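Local atomic coordinates of enoyl-[acyl-carrier-protein] reductase [FMN] (Thermotoga maritima, PDB entry 5GVJ), a protein that probably reduces the double bond of enoyl-acyl-carrier-protein intermediates in bacterial fatty-acid synthesis, using FMN as cofactor and NADH as the source of electrons. Residues G41-G46 against K66-N71; M48-L53 against D80-V85; I72-P77 against V94-G99. The protein carries 1 engineered substitution. One frame throughout, in Å; residues are numbered along the deposited sequence.

How the contacts relate
Strand 41-44 opens the stretch of chain considered here, and contact 1 (41-46 with 66-71) closes a loop of about twenty residues by laying it alongside strand 68-73. Helix 50-63 fills that loop, making a beta-alpha-beta unit. Contact 3 (72-77 with 94-99) closes the next such unit, around helix 79-88, and shares strand 68-73 with contact 1; the two follow in series. Contact 2 (48-53 with 80-85) crosses both, because its first segment lies within the first loop and its second within the next. It joins the two helices over the outside of the sheet whose neighbouring strands contacts 1 and 3 zip together.

Contact 1 (G41-G46 against K66-N71); sequences GIIGSG and KPFGVN
N71 O takes two hydrogen bonds from one residue, 2.7 Å from S45 OG and 3.1 Å from S45 N. The backbone N lies in the carbonyl plane, whereas the hydroxyl comes in 25° from it. With OG placed between the backbone N and the carbonyl carbon (chi1 76°), the hydroxyl folds back beside its own N-H, and both reach the same oxygen just past the end of strand 41-44. Before this, the backbones run as a parallel ladder: G69 N donates to G41 O at 2.8 Å, I43 N to G69 O, and N71 N to I43 O at 2.9 Å. G69 has no side chain beside I42, where a CB would press on I42 CG1. I42 sends CG2 across to N71 CB at 3.9 Å; its side chain also comes near G21 and Q191, which bind FMN in this protein although none is bound to this chain. The N71 amide is held at both ends, ND2 and G46 N sharing a water and OD1 bonding to T95 OG1 on the next strand. On the other face of the sheet I43 CB packs on V70 CG2 (4.2 Å). In this TIM-barrel sheet strand 41-44 lies next to strand 68-73, which in turn bonds through V70 to V93 and T95; helix 50-63 covers I43 and F68 from outside, while helix 79-88 lies on V70 and S45.

Contact 2 (M48-L53 against D80-V85); sequences MKPDDL and DDLVKV
The pyrrolidine ring of P50, puckered rather than flat, is wedged against the first two turns of helix 79-88 by two of its carbons: CG meets D81 CB at 3.6 Å and CB meets V85 CG2 at 3.8 Å. The ring crosses the D81 side chain at a slant and touches only its methylene. The D52 carboxylate, which is flat, has a defined partner within its own segment: its OD2 accepts K49 N at 3.0 Å on the anti side, 23° out of the carboxylate plane. K49 is the N-cap of helix 50-63, so this bond is one half of a capping box, fixing the turn that presents P50 to its neighbour.

The helices are consecutive outer helices of the (beta/alpha)8 barrel, and the first turn of helix 50-63 meets the first two turns of helix 79-88 without a hydrogen bond between them, mostly through apolar side chains. L82 reaches over with both branches: CD1 comes to the carbonyl O of M48, and CD2 settles between P50 CA and L53 CD2, 3.7 Å from the latter. L53 extends with CG anti to the backbone N (chi1 178°), which carries CD2 out to L82 and to V85 CG1 (3.8 Å), while the side chains of L53 and V85 run antiparallel alongside each other. V85 thus works with both methyls, CG1 on L53 and CG2 on P50. An alanine here lacks both methyls and is likely to open a gap beside P50 CB and leave L53 CD2 freer to turn. L53 also touches I43 and V70 of the sheet, and the K49 and P50 side chains lie on W78, just before helix 79-88.

Contact 3 (I72-P77 against V94-G99); sequences IILVSP and VTFGAG
The I72 and F96 side chains leave their neighbouring parallel strands in the same direction, flank to flank, with I72 CB 4.0 Å from F96 CD1. L74 meets the same ring from another direction, its side chain crossing F96 at about a right angle and pushing CD2 to 3.5 Å from F96 CD1, an oblique approach to the ring. Behind these, V94 CG1 sits 3.7 Å above one face of the F96 ring, displaced from the ring centre, and also touches I72 CD1. A chi1 of -70° sets L74 CG anti to the carbonyl carbon, over G97 O, and chi2 of 164° then sends CD2 to the ring and CD1 to the backbone of G99, 3.4 Å from G99 C. Smaller groups meet near the chain surface, where A98 CB is touched by I73 CG2 and by V75 CG1.

Three backbone hydrogen bonds join the segments: I72 N donates to T95 O at 2.9 Å, G97 N to I72 O, and L74 N to G97 O at 3.0 Å, this last bond carrying the pairing beyond strand 68-73 into the type I turn from I73 to S76. G97 lies close beside I73, and a CB on it would crowd I73 CD1; at G99 the backbone angles themselves bar one.

Strands 68-73 and 93-97 are adjacent in the barrel, and the latter passes on through V94 and F96 to strand 114-119. Helix 79-88 covers I72, V94 and F96, while helix 102-110 meets L74 and F96 through Y104 and L108.

Contact 1 (G41-G46 against K66-N71)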
ATOM      1  N   GLY A  41     -23.761   3.424  -2.473  1.00 12.91           N
ATOM      2  CA  GLY A  41     -24.021   2.002  -2.467  1.00 10.83           C
ATOM      3  C   GLY A  41     -23.893   1.440  -3.868  1.00 12.91           C
ATOM      4  O   GLY A  41     -24.125   2.123  -4.864  1.00 13.62           O
ATOM      5  N   ILE A  42     -23.489   0.180  -3.955  1.00 12.77           N
ATOM      6  CA  ILE A  42     -23.219  -0.418  -5.255  1.00 13.29           C
ATOM      7  C   ILE A  42     -23.773  -1.829  -5.256  1.00 14.49           C
ATOM      8  O   ILE A  42     -23.448  -2.627  -4.372  1.00 14.54           O
ATOM      9  CB  ILE A  42     -21.720  -0.425  -5.606  1.00 14.18           C
ATOM     10  CG1 ILE A  42     -21.239   1.003  -5.857  1.00 14.11           C
ATOM     11  CG2 ILE A  42     -21.487  -1.291  -6.836  1.00 16.62           C
ATOM     12  CD1 ILE A  42     -19.705   1.131  -6.033  1.00 15.87           C
ATOM     13  N   ILE A  43     -24.643  -2.119  -6.218  1.00 17.69           N
ATOM     14  CA  ILE A  43     -25.188  -3.458  -6.407  1.00 16.37           C
ATOM     15  C   ILE A  43     -24.168  -4.277  -7.189  1.00 16.89           C
ATOM     16  O   ILE A  43     -23.757  -3.886  -8.285  1.00 16.45           O
ATOM     17  CB  ILE A  43     -26.531  -3.402  -7.156  1.00 17.64           C
ATOM     18  CG1 ILE A  43     -27.590  -2.697  -6.309  1.00 16.33           C
ATOM     19  CG2 ILE A  43     -26.975  -4.806  -7.550  1.00 15.51           C
ATOM     20  CD1 ILE A  43     -28.872  -2.361  -7.095  1.00 19.06           C
ATOM     21  N   GLY A  44     -23.754  -5.408  -6.628  1.00 20.47           N
ATOM     22  CA  GLY A  44     -22.842  -6.290  -7.332  1.00 19.65           C
ATOM     23  C   GLY A  44     -23.584  -7.260  -8.227  1.00 21.67           C
ATOM     24  O   GLY A  44     -24.298  -8.142  -7.733  1.00 21.04           O
ATOM     25  N   SER A  45     -23.445  -7.111  -9.542  1.00 19.69           N
ATOM     26  CA  SER A  45     -24.201  -7.927 -10.481  1.00 19.53           C
ATOM     27  C   SER A  45     -23.414  -9.135 -10.971  1.00 21.63           C
ATOM     28  O   SER A  45     -23.878  -9.833 -11.877  1.00 24.72           O
ATOM     29  CB  SER A  45     -24.666  -7.080 -11.677  1.00 17.51           C
ATOM     30  OG  SER A  45     -23.611  -6.810 -12.589  1.00 19.72           O
ATOM     31  N   GLY A  46     -22.239  -9.395 -10.389  1.00 20.92           N
ATOM     32  CA  GLY A  46     -21.331 -10.381 -10.952  1.00 22.60           C
ATOM     33  C   GLY A  46     -21.961 -11.740 -11.175  1.00 28.86           C
ATOM     34  O   GLY A  46     -21.626 -12.430 -12.145  1.00 26.69           O
ATOM     35  N   LYS A  66     -31.481   8.179  -3.374  1.00 14.41           N
ATOM     36  CA  LYS A  66     -30.154   8.750  -3.576  1.00 14.63           C
ATOM     37  C   LYS A  66     -29.353   7.956  -4.601  1.00 14.99           C
ATOM     38  O   LYS A  66     -29.689   6.820  -4.926  1.00 14.23           O
ATOM     39  CB  LYS A  66     -29.414   8.810  -2.237  1.00 15.74           C
ATOM     40  CG  LYS A  66     -30.114   9.744  -1.260  1.00 20.47           C
ATOM     41  CD  LYS A  66     -29.368   9.907   0.048  1.00 17.01           C
ATOM     42  CE  LYS A  66     -30.242  10.681   1.044  1.00 19.91           C
ATOM     43  NZ  LYS A  66     -29.497  10.925   2.321  1.00 21.72           N
ATOM     44  N   PRO A  67     -28.270   8.529  -5.137  1.00 15.32           N
ATOM     45  CA  PRO A  67     -27.510   7.823  -6.175  1.00 15.03           C
ATOM     46  C   PRO A  67     -26.965   6.491  -5.687  1.00 14.39           C
ATOM     47  O   PRO A  67     -26.746   6.259  -4.495  1.00 16.77           O
ATOM     48  CB  PRO A  67     -26.371   8.795  -6.514  1.00 15.04           C
ATOM     49  CG  PRO A  67     -26.914  10.141  -6.186  1.00 18.14           C
ATOM     50  CD  PRO A  67     -27.828   9.927  -4.984  1.00 15.62           C
ATOM     51  N   PHE A  68     -26.723   5.613  -6.652  1.00 14.90           N
ATOM     52  CA  PHE A  68     -26.210   4.281  -6.391  1.00 14.90           C
ATOM     53  C   PHE A  68     -25.518   3.809  -7.656  1.00 16.76           C
ATOM     54  O   PHE A  68     -25.726   4.365  -8.738  1.00 16.15           O
ATOM     55  CB  PHE A  68     -27.335   3.314  -6.000  1.00 14.56           C
ATOM     56  CG  PHE A  68     -28.324   3.077  -7.111  1.00 17.99           C
ATOM     57  CD1 PHE A  68     -29.355   3.973  -7.336  1.00 17.21           C
ATOM     58  CD2 PHE A  68     -28.196   1.976  -7.955  1.00 16.24           C
ATOM     59  CE1 PHE A  68     -30.252   3.767  -8.368  1.00 17.66           C
ATOM     60  CE2 PHE A  68     -29.094   1.769  -8.991  1.00 16.08           C
ATOM     61  CZ  PHE A  68     -30.117   2.663  -9.194  1.00 18.25           C
ATOM     62  N   GLY A  69     -24.695   2.776  -7.515  1.00 15.67           N
ATOM     63  CA  GLY A  69     -24.012   2.186  -8.643  1.00 16.28           C
ATOM     64  C   GLY A  69     -24.373   0.723  -8.825  1.00 16.13           C
ATOM     65  O   GLY A  69     -24.962   0.073  -7.948  1.00 15.54           O
ATOM     66  N   VAL A  70     -24.031   0.220 -10.009  1.00 17.77           N
ATOM     67  CA  VAL A  70     -24.056  -1.200 -10.325  1.00 18.00           C
ATOM     68  C   VAL A  70     -22.670  -1.577 -10.829  1.00 17.56           C
ATOM     69  O   VAL A  70     -22.144  -0.933 -11.745  1.00 15.67           O
ATOM     70  CB  VAL A  70     -25.114  -1.551 -11.386  1.00 16.81           C
ATOM     71  CG1 VAL A  70     -24.922  -2.990 -11.843  1.00 16.38           C
ATOM     72  CG2 VAL A  70     -26.532  -1.347 -10.834  1.00 17.04           C
ATOM     73  N   ASN A  71     -22.086  -2.612 -10.234  1.00 17.15           N
ATOM     74  CA  ASN A  71     -20.820  -3.160 -10.700  1.00 19.94           C
ATOM     75  C   ASN A  71     -21.078  -4.310 -11.665  1.00 19.25           C
ATOM     76  O   ASN A  71     -21.809  -5.248 -11.343  1.00 21.87           O
ATOM     77  CB  ASN A  71     -19.968  -3.644  -9.527  1.00 18.85           C
ATOM     78  CG  ASN A  71     -18.642  -4.226  -9.980  1.00 22.31           C
ATOM     79  OD1 ASN A  71     -17.808  -3.520 -10.555  1.00 21.48           O
ATOM     80  ND2 ASN A  71     -18.446  -5.515  -9.737  1.00 23.93           N
TER
HETATM   81  O   HOH W   1     -20.224  -7.710  -8.830  1.00 20.03           O

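Contact 2 (M48-L53 against D80-V85)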
ATOM      1  N   MET A  48     -25.375 -12.158 -11.438  1.00 27.51           N
ATOM      2  CA  MET A  48     -26.764 -11.871 -11.751  1.00 26.62           C
ATOM      3  C   MET A  48     -27.060 -12.089 -13.228  1.00 29.17           C
ATOM      4  O   MET A  48     -26.195 -11.911 -14.092  1.00 30.59           O
ATOM      5  CB  MET A  48     -27.126 -10.435 -11.359  1.00 28.28           C
ATOM      6  CG  MET A  48     -27.285 -10.196  -9.863  1.00 21.96           C
ATOM      7  SD  MET A  48     -27.846  -8.503  -9.589  1.00 25.10           S
ATOM      8  CE  MET A  48     -27.848  -8.375  -7.804  1.00 20.46           C
ATOM      9  N   LYS A  49     -28.298 -12.504 -13.503  1.00 31.47           N
ATOM     10  CA  LYS A  49     -28.904 -12.434 -14.821  1.00 31.17           C
ATOM     11  C   LYS A  49     -29.686 -11.136 -14.935  1.00 27.79           C
ATOM     12  O   LYS A  49     -30.041 -10.532 -13.917  1.00 26.15           O
ATOM     13  CB  LYS A  49     -29.817 -13.641 -15.047  1.00 36.45           C
ATOM     14  CG  LYS A  49     -29.062 -14.963 -15.164  1.00 38.03           C
ATOM     15  CD  LYS A  49     -30.002 -16.155 -15.284  1.00 43.59           C
ATOM     16  CE  LYS A  49     -29.608 -17.271 -14.323  1.00 52.19           C
ATOM     17  NZ  LYS A  49     -28.176 -17.183 -13.909  1.00 52.14           N
ATOM     18  N   PRO A  50     -29.946 -10.656 -16.161  1.00 30.88           N
ATOM     19  CA  PRO A  50     -30.640  -9.365 -16.304  1.00 27.63           C
ATOM     20  C   PRO A  50     -31.880  -9.230 -15.437  1.00 31.50           C
ATOM     21  O   PRO A  50     -32.073  -8.172 -14.823  1.00 29.19           O
ATOM     22  CB  PRO A  50     -30.976  -9.326 -17.802  1.00 28.84           C
ATOM     23  CG  PRO A  50     -29.880 -10.088 -18.433  1.00 24.96           C
ATOM     24  CD  PRO A  50     -29.558 -11.208 -17.471  1.00 33.05           C
ATOM     25  N   ASP A  51     -32.708 -10.277 -15.341  1.00 27.67           N
ATOM     26  CA  ASP A  51     -33.900 -10.191 -14.505  1.00 30.23           C
ATOM     27  C   ASP A  51     -33.538  -9.928 -13.051  1.00 29.46           C
ATOM     28  O   ASP A  51     -34.174  -9.106 -12.387  1.00 28.39           O
ATOM     29  CB  ASP A  51     -34.724 -11.474 -14.617  1.00 40.44           C
ATOM     30  CG  ASP A  51     -35.721 -11.429 -15.757  1.00 50.29           C
ATOM     31  OD1 ASP A  51     -36.401 -10.389 -15.901  1.00 51.33           O
ATOM     32  OD2 ASP A  51     -35.825 -12.429 -16.503  1.00 55.35           O
ATOM     33  N   ASP A  52     -32.521 -10.627 -12.542  1.00 28.18           N
ATOM     34  CA  ASP A  52     -32.061 -10.421 -11.171  1.00 25.12           C
ATOM     35  C   ASP A  52     -31.651  -8.971 -10.936  1.00 26.78           C
ATOM     36  O   ASP A  52     -32.011  -8.369  -9.915  1.00 23.60           O
ATOM     37  CB  ASP A  52     -30.886 -11.352 -10.876  1.00 26.99           C
ATOM     38  CG  ASP A  52     -31.225 -12.808 -11.099  1.00 32.04           C
ATOM     39  OD1 ASP A  52     -32.353 -13.209 -10.744  1.00 31.29           O
ATOM     40  OD2 ASP A  52     -30.363 -13.551 -11.620  1.00 31.43           O
ATOM     41  N   LEU A  53     -30.878  -8.397 -11.869  1.00 24.52           N
ATOM     42  CA  LEU A  53     -30.447  -7.011 -11.712  1.00 21.01           C
ATOM     43  C   LEU A  53     -31.628  -6.052 -11.729  1.00 21.27           C
ATOM     44  O   LEU A  53     -31.666  -5.106 -10.936  1.00 20.84           O
ATOM     45  CB  LEU A  53     -29.443  -6.630 -12.801  1.00 19.62           C
ATOM     46  CG  LEU A  53     -28.968  -5.174 -12.727  1.00 18.93           C
ATOM     47  CD1 LEU A  53     -28.407  -4.847 -11.344  1.00 17.83           C
ATOM     48  CD2 LEU A  53     -27.918  -4.902 -13.787  1.00 18.54           C
ATOM     49  N   ASP A  80     -23.114  -7.771 -21.790  1.00 26.16           N
ATOM     50  CA  ASP A  80     -23.819  -6.877 -22.710  1.00 27.40           C
ATOM     51  C   ASP A  80     -25.226  -6.566 -22.210  1.00 24.99           C
ATOM     52  O   ASP A  80     -25.641  -5.402 -22.153  1.00 25.33           O
ATOM     53  CB  ASP A  80     -23.912  -7.492 -24.112  1.00 28.36           C
ATOM     54  CG  ASP A  80     -22.566  -7.792 -24.727  1.00 37.52           C
ATOM     55  OD1 ASP A  80     -22.499  -8.773 -25.500  1.00 46.10           O
ATOM     56  OD2 ASP A  80     -21.587  -7.053 -24.465  1.00 35.77           O
ATOM     57  N   ASP A  81     -25.979  -7.611 -21.854  1.00 26.41           N
ATOM     58  CA  ASP A  81     -27.354  -7.428 -21.401  1.00 23.78           C
ATOM     59  C   ASP A  81     -27.430  -6.688 -20.072  1.00 25.77           C
ATOM     60  O   ASP A  81     -28.392  -5.951 -19.838  1.00 25.62           O
ATOM     61  CB  ASP A  81     -28.051  -8.780 -21.278  1.00 29.61           C
ATOM     62  CG  ASP A  81     -28.264  -9.439 -22.615  1.00 34.80           C
ATOM     63  OD1 ASP A  81     -28.464  -8.704 -23.599  1.00 35.35           O
ATOM     64  OD2 ASP A  81     -28.231 -10.683 -22.683  1.00 41.64           O
ATOM     65  N   LEU A  82     -26.449  -6.883 -19.183  1.00 23.20           N
ATOM     66  CA  LEU A  82     -26.473  -6.179 -17.904  1.00 21.31           C
ATOM     67  C   LEU A  82     -26.213  -4.688 -18.095  1.00 22.62           C
ATOM     68  O   LEU A  82     -26.819  -3.853 -17.410  1.00 23.85           O
ATOM     69  CB  LEU A  82     -25.456  -6.797 -16.942  1.00 23.40           C
ATOM     70  CG  LEU A  82     -25.812  -8.175 -16.364  1.00 25.10           C
ATOM     71  CD1 LEU A  82     -24.656  -8.736 -15.556  1.00 27.01           C
ATOM     72  CD2 LEU A  82     -27.068  -8.108 -15.499  1.00 24.35           C
ATOM     73  N   VAL A  83     -25.329  -4.338 -19.035  1.00 25.23           N
ATOM     74  CA  VAL A  83     -25.134  -2.935 -19.400  1.00 22.42           C
ATOM     75  C   VAL A  83     -26.432  -2.341 -19.934  1.00 22.34           C
ATOM     76  O   VAL A  83     -26.811  -1.215 -19.587  1.00 22.88           O
ATOM     77  CB  VAL A  83     -23.992  -2.809 -20.427  1.00 24.35           C
ATOM     78  CG1 VAL A  83     -23.952  -1.408 -21.024  1.00 22.66           C
ATOM     79  CG2 VAL A  83     -22.639  -3.171 -19.794  1.00 19.77           C
ATOM     80  N   LYS A  84     -27.125  -3.082 -20.804  1.00 23.66           N
ATOM     81  CA  LYS A  84     -28.400  -2.618 -21.352  1.00 25.51           C
ATOM     82  C   LYS A  84     -29.431  -2.408 -20.244  1.00 23.91           C
ATOM     83  O   LYS A  84     -30.174  -1.421 -20.267  1.00 22.13           O
ATOM     84  CB  LYS A  84     -28.860  -3.616 -22.428  1.00 26.95           C
ATOM     85  CG  LYS A  84     -30.332  -4.033 -22.513  1.00 35.01           C
ATOM     86  CD  LYS A  84     -31.260  -2.969 -23.085  1.00 44.05           C
ATOM     87  CE  LYS A  84     -32.714  -3.398 -22.917  1.00 42.96           C
ATOM     88  NZ  LYS A  84     -32.943  -3.751 -21.465  1.00 42.79           N
ATOM     89  N   VAL A  85     -29.460  -3.295 -19.239  1.00 20.73           N
ATOM     90  CA  VAL A  85     -30.336  -3.068 -18.089  1.00 23.32           C
ATOM     91  C   VAL A  85     -30.008  -1.738 -17.421  1.00 18.57           C
ATOM     92  O   VAL A  85     -30.905  -0.974 -17.048  1.00 19.24           O
ATOM     93  CB  VAL A  85     -30.237  -4.230 -17.078  1.00 20.38           C
ATOM     94  CG1 VAL A  85     -31.023  -3.885 -15.801  1.00 20.45           C
ATOM     95  CG2 VAL A  85     -30.746  -5.531 -17.682  1.00 25.38           C
TER

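Contact 3 (I72-P77 against V94-G99)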
ATOM      1  N   ILE A  72     -20.458  -4.244 -12.837  1.00 20.08           N
ATOM      2  CA  ILE A  72     -20.624  -5.250 -13.877  1.00 22.29           C
ATOM      3  C   ILE A  72     -19.285  -5.946 -14.085  1.00 22.72           C
ATOM      4  O   ILE A  72     -18.255  -5.278 -14.238  1.00 19.52           O
ATOM      5  CB  ILE A  72     -21.129  -4.610 -15.182  1.00 22.66           C
ATOM      6  CG1 ILE A  72     -22.575  -4.136 -14.991  1.00 20.49           C
ATOM      7  CG2 ILE A  72     -20.996  -5.578 -16.354  1.00 21.72           C
ATOM      8  CD1 ILE A  72     -23.142  -3.433 -16.176  1.00 24.18           C
ATOM      9  N   ILE A  73     -19.298  -7.278 -14.076  1.00 23.84           N
ATOM     10  CA  ILE A  73     -18.101  -8.070 -14.352  1.00 24.21           C
ATOM     11  C   ILE A  73     -18.028  -8.354 -15.849  1.00 28.19           C
ATOM     12  O   ILE A  73     -18.915  -9.009 -16.410  1.00 26.62           O
ATOM     13  CB  ILE A  73     -18.094  -9.378 -13.550  1.00 27.02           C
ATOM     14  CG1 ILE A  73     -18.180  -9.085 -12.053  1.00 24.97           C
ATOM     15  CG2 ILE A  73     -16.828 -10.160 -13.865  1.00 31.00           C
ATOM     16  CD1 ILE A  73     -17.041  -8.241 -11.549  1.00 27.58           C
ATOM     17  N   LEU A  74     -16.950  -7.892 -16.484  1.00 27.23           N
ATOM     18  CA  LEU A  74     -16.865  -7.909 -17.941  1.00 28.67           C
ATOM     19  C   LEU A  74     -16.846  -9.322 -18.507  1.00 30.52           C
ATOM     20  O   LEU A  74     -17.302  -9.535 -19.636  1.00 30.21           O
ATOM     21  CB  LEU A  74     -15.624  -7.144 -18.391  1.00 26.22           C
ATOM     22  CG  LEU A  74     -15.696  -5.632 -18.182  1.00 27.67           C
ATOM     23  CD1 LEU A  74     -14.311  -5.026 -18.290  1.00 26.65           C
ATOM     24  CD2 LEU A  74     -16.652  -4.979 -19.186  1.00 27.84           C
ATOM     25  N   VAL A  75     -16.325 -10.295 -17.751  1.00 29.91           N
ATOM     26  CA  VAL A  75     -16.256 -11.676 -18.228  1.00 33.28           C
ATOM     27  C   VAL A  75     -17.559 -12.434 -18.033  1.00 32.81           C
ATOM     28  O   VAL A  75     -17.658 -13.596 -18.446  1.00 32.05           O
ATOM     29  CB  VAL A  75     -15.101 -12.431 -17.536  1.00 33.09           C
ATOM     30  CG1 VAL A  75     -13.789 -11.696 -17.749  1.00 34.45           C
ATOM     31  CG2 VAL A  75     -15.373 -12.590 -16.057  1.00 37.29           C
ATOM     32  N   SER A  76     -18.564 -11.818 -17.425  1.00 31.13           N
ATOM     33  CA  SER A  76     -19.845 -12.488 -17.280  1.00 31.67           C
ATOM     34  C   SER A  76     -20.461 -12.739 -18.656  1.00 31.01           C
ATOM     35  O   SER A  76     -20.370 -11.886 -19.545  1.00 27.77           O
ATOM     36  CB  SER A  76     -20.795 -11.655 -16.423  1.00 28.70           C
ATOM     37  OG  SER A  76     -22.142 -12.038 -16.653  1.00 30.05           O
ATOM     38  N   PRO A  77     -21.085 -13.899 -18.866  1.00 35.31           N
ATOM     39  CA  PRO A  77     -21.795 -14.129 -20.137  1.00 37.01           C
ATOM     40  C   PRO A  77     -22.925 -13.149 -20.388  1.00 38.24           C
ATOM     41  O   PRO A  77     -23.341 -12.990 -21.543  1.00 37.03           O
ATOM     42  CB  PRO A  77     -22.331 -15.562 -19.991  1.00 33.57           C
ATOM     43  CG  PRO A  77     -22.364 -15.807 -18.526  1.00 36.56           C
ATOM     44  CD  PRO A  77     -21.208 -15.042 -17.945  1.00 32.01           C
ATOM     45  N   VAL A  94     -22.098   3.321 -13.109  1.00 16.87           N
ATOM     46  CA  VAL A  94     -21.722   1.942 -13.397  1.00 15.07           C
ATOM     47  C   VAL A  94     -20.216   1.797 -13.221  1.00 15.25           C
ATOM     48  O   VAL A  94     -19.441   2.572 -13.793  1.00 16.91           O
ATOM     49  CB  VAL A  94     -22.171   1.492 -14.800  1.00 18.23           C
ATOM     50  CG1 VAL A  94     -21.644   0.092 -15.113  1.00 17.62           C
ATOM     51  CG2 VAL A  94     -23.704   1.480 -14.865  1.00 17.00           C
ATOM     52  N   THR A  95     -19.810   0.830 -12.400  1.00 18.81           N
ATOM     53  CA  THR A  95     -18.416   0.428 -12.284  1.00 17.13           C
ATOM     54  C   THR A  95     -18.232  -0.879 -13.036  1.00 19.95           C
ATOM     55  O   THR A  95     -19.188  -1.625 -13.264  1.00 16.52           O
ATOM     56  CB  THR A  95     -17.965   0.255 -10.821  1.00 16.07           C
ATOM     57  OG1 THR A  95     -18.612  -0.871 -10.218  1.00 17.70           O
ATOM     58  CG2 THR A  95     -18.240   1.500  -9.994  1.00 18.42           C
ATOM     59  N   PHE A  96     -16.986  -1.141 -13.434  1.00 15.73           N
ATOM     60  CA  PHE A  96     -16.642  -2.345 -14.172  1.00 18.55           C
ATOM     61  C   PHE A  96     -15.474  -3.041 -13.499  1.00 23.79           C
ATOM     62  O   PHE A  96     -14.604  -2.394 -12.909  1.00 25.83           O
ATOM     63  CB  PHE A  96     -16.257  -2.039 -15.625  1.00 19.74           C
ATOM     64  CG  PHE A  96     -17.414  -1.673 -16.500  1.00 19.55           C
ATOM     65  CD1 PHE A  96     -18.198  -2.656 -17.080  1.00 19.42           C
ATOM     66  CD2 PHE A  96     -17.710  -0.343 -16.762  1.00 20.02           C
ATOM     67  CE1 PHE A  96     -19.262  -2.322 -17.904  1.00 18.81           C
ATOM     68  CE2 PHE A  96     -18.765  -0.003 -17.575  1.00 16.96           C
ATOM     69  CZ  PHE A  96     -19.544  -0.997 -18.152  1.00 20.75           C
ATOM     70  N   GLY A  97     -15.457  -4.370 -13.593  1.00 24.33           N
ATOM     71  CA  GLY A  97     -14.312  -5.138 -13.165  1.00 27.97           C
ATOM     72  C   GLY A  97     -13.916  -6.152 -14.220  1.00 31.42           C
ATOM     73  O   GLY A  97     -14.697  -6.507 -15.106  1.00 29.88           O
ATOM     74  N   ALA A  98     -12.664  -6.608 -14.108  1.00 31.22           N
ATOM     75  CA  ALA A  98     -12.125  -7.722 -14.899  1.00 31.18           C
ATOM     76  C   ALA A  98     -11.893  -7.325 -16.356  1.00 33.07           C
ATOM     77  O   ALA A  98     -12.377  -7.977 -17.282  1.00 38.09           O
ATOM     78  CB  ALA A  98     -13.016  -8.967 -14.805  1.00 31.57           C
ATOM     79  N   GLY A  99     -11.141  -6.243 -16.558  1.00 30.59           N
ATOM     80  CA  GLY A  99     -10.651  -5.970 -17.887  1.00 29.28           C
ATOM     81  C   GLY A  99     -10.960  -4.561 -18.331  1.00 29.53           C
ATOM     82  O   GLY A  99     -11.138  -3.647 -17.515  1.00 28.97           O
TER